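Local coordinates for circadian clock oscillator protein KaiA (Nostoc sp., PDB 1R5Q), which probably stimulates autophosphorylation of its partner KaiC, as a homodimeric component of the cyanobacterial KaiABC circadian oscillator, at residues Arg19-Ser24 and Arg82-Asp87. Residues are numbered along the deposited sequence; the frame is centred on the assembly and turned at random.
Sequences RQILLS and RLTLID
Thr84 presents its methyl group to two aliphatic side chains of helix 8-24. The closer is Leu22, whose CD2 lies 3.6 Å from CG2 of Thr84, the two side chains meeting at about a right angle; on the other branch of the threonine, OG1 stands 3.9 Å from the same CD2, a van der Waals contact. Ile21 adds a slacker touch, its CG2 4.0 Å from CG2 of Thr84. In both beta-branched residues CG2 is anti to the backbone N, which brings the two methyls within touching distance. A side chain as short as that of Thr84 suits the place, since its CA lies 6.8 Å from that of Leu22, the nearest pair across the two segments. This is part of the hydrophobic core of the KaiA C-terminal four-helix bundle, where the first and last helices pack together; Ile21 also leans on Ile36 and Phe39 of helix 33-45, and Leu22 on Leu60 and Phe64 of helix 50-67. Away from this small buried patch, the backbone O of Gln20 accepts a hydrogen bond from Ser24 OG (3.2 Å). On the solvent side the long, charged chains of Arg19 and Arg82 suit their places by reaching acidic partners, Glu63 and Asp75 respectively, in salt bridges.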
loop_
_atom_site.group_PDB
_atom_site.type_symbol
_atom_site.label_atom_id
_atom_site.label_comp_id
_atom_site.label_asym_id
_atom_site.label_seq_id
_atom_site.Cartn_x
_atom_site.Cartn_y
_atom_site.Cartn_z
ATOM N N ARG A 19 -0.377 -2.356 -5.564
ATOM C CA ARG A 19 0.412 -3.159 -6.506
ATOM C C ARG A 19 1.128 -2.198 -7.463
ATOM O O ARG A 19 2.329 -2.317 -7.701
ATOM C CB ARG A 19 -0.489 -4.112 -7.310
ATOM C CG ARG A 19 0.266 -4.859 -8.416
ATOM C CD ARG A 19 -0.654 -5.689 -9.306
ATOM N NE ARG A 19 -1.228 -6.829 -8.599
ATOM C CZ ARG A 19 -2.515 -6.922 -8.274
ATOM N NH1 ARG A 19 -3.353 -5.936 -8.603
ATOM N NH2 ARG A 19 -2.965 -7.992 -7.621
ATOM N N GLN A 20 0.383 -1.245 -8.011
ATOM C CA GLN A 20 0.965 -0.264 -8.921
ATOM C C GLN A 20 2.048 0.602 -8.237
ATOM O O GLN A 20 3.004 1.028 -8.890
ATOM C CB GLN A 20 -0.138 0.618 -9.527
ATOM C CG GLN A 20 -1.051 -0.111 -10.557
ATOM C CD GLN A 20 -0.263 -0.925 -11.605
ATOM O OE1 GLN A 20 0.695 -0.427 -12.216
ATOM N NE2 GLN A 20 -0.669 -2.186 -11.815
ATOM N N ILE A 21 1.914 0.859 -6.931
ATOM C CA ILE A 21 2.934 1.645 -6.217
ATOM C C ILE A 21 4.204 0.792 -6.115
ATOM O O ILE A 21 5.318 1.267 -6.377
ATOM C CB ILE A 21 2.460 2.045 -4.774
ATOM C CG1 ILE A 21 1.364 3.112 -4.870
ATOM C CG2 ILE A 21 3.668 2.567 -3.927
ATOM C CD1 ILE A 21 0.550 3.304 -3.581
ATOM N N LEU A 22 4.054 -0.468 -5.735
ATOM C CA LEU A 22 5.220 -1.332 -5.640
ATOM C C LEU A 22 5.950 -1.432 -7.002
ATOM O O LEU A 22 7.156 -1.255 -7.069
ATOM C CB LEU A 22 4.812 -2.737 -5.192
ATOM C CG LEU A 22 4.353 -2.935 -3.737
ATOM C CD1 LEU A 22 3.728 -4.317 -3.563
ATOM C CD2 LEU A 22 5.538 -2.752 -2.798
ATOM N N LEU A 23 5.204 -1.710 -8.071
ATOM C CA LEU A 23 5.791 -1.868 -9.397
ATOM C C LEU A 23 6.403 -0.603 -9.984
ATOM O O LEU A 23 7.173 -0.669 -10.948
ATOM C CB LEU A 23 4.754 -2.452 -10.364
ATOM C CG LEU A 23 4.270 -3.855 -9.950
ATOM C CD1 LEU A 23 3.277 -4.425 -10.973
ATOM C CD2 LEU A 23 5.484 -4.769 -9.802
ATOM N N SER A 24 6.072 0.559 -9.434
ATOM C CA SER A 24 6.686 1.766 -9.962
ATOM C C SER A 24 7.573 2.418 -8.911
ATOM O O SER A 24 8.178 3.458 -9.169
ATOM C CB SER A 24 5.617 2.754 -10.401
ATOM O OG SER A 24 5.079 3.403 -9.276
ATOM N N ARG A 82 10.495 -3.579 1.359
ATOM C CA ARG A 82 10.218 -3.128 2.723
ATOM C C ARG A 82 10.408 -1.608 2.783
ATOM O O ARG A 82 9.863 -0.930 3.665
ATOM C CB ARG A 82 11.141 -3.810 3.723
ATOM C CG ARG A 82 10.841 -5.291 3.868
ATOM C CD ARG A 82 11.778 -5.937 4.849
ATOM N NE ARG A 82 11.606 -7.386 4.900
ATOM C CZ ARG A 82 12.462 -8.208 5.500
ATOM N NH1 ARG A 82 13.546 -7.722 6.093
ATOM N NH2 ARG A 82 12.225 -9.514 5.518
ATOM N N LEU A 83 11.174 -1.073 1.829
ATOM C CA LEU A 83 11.401 0.371 1.752
ATOM C C LEU A 83 10.069 1.050 1.417
ATOM O O LEU A 83 9.720 2.110 1.956
ATOM C CB LEU A 83 12.427 0.695 0.654
ATOM C CG LEU A 83 13.863 0.255 0.976
ATOM C CD1 LEU A 83 14.780 0.454 -0.240
ATOM C CD2 LEU A 83 14.372 1.067 2.155
ATOM N N THR A 84 9.354 0.432 0.488
ATOM C CA THR A 84 8.053 0.905 0.064
ATOM C C THR A 84 7.093 0.923 1.261
ATOM O O THR A 84 6.371 1.897 1.477
ATOM C CB THR A 84 7.438 -0.027 -0.994
ATOM O OG1 THR A 84 8.334 -0.139 -2.121
ATOM C CG2 THR A 84 6.080 0.536 -1.442
ATOM N N LEU A 85 7.083 -0.155 2.030
ATOM C CA LEU A 85 6.183 -0.239 3.176
ATOM C C LEU A 85 6.531 0.824 4.221
ATOM O O LEU A 85 5.652 1.454 4.811
ATOM C CB LEU A 85 6.242 -1.637 3.791
ATOM C CG LEU A 85 5.304 -1.900 4.982
ATOM C CD1 LEU A 85 3.840 -1.566 4.615
ATOM C CD2 LEU A 85 5.442 -3.365 5.405
ATOM N N ILE A 86 7.820 1.025 4.451
ATOM C CA ILE A 86 8.240 2.052 5.387
ATOM C C ILE A 86 7.720 3.415 4.937
ATOM O O ILE A 86 7.174 4.183 5.740
ATOM C CB ILE A 86 9.788 2.124 5.497
ATOM C CG1 ILE A 86 10.299 0.910 6.298
ATOM C CG2 ILE A 86 10.204 3.452 6.183
ATOM C CD1 ILE A 86 11.797 0.642 6.128
ATOM N N ASP A 87 7.889 3.695 3.651
ATOM C CA ASP A 87 7.491 4.963 3.045
ATOM C C ASP A 87 5.978 5.195 3.190
ATOM O O ASP A 87 5.527 6.301 3.492
ATOM C CB ASP A 87 7.902 4.938 1.572
ATOM C CG ASP A 87 7.902 6.317 0.910
ATOM O OD1 ASP A 87 8.373 6.399 -0.240
ATOM O OD2 ASP A 87 7.436 7.308 1.511
#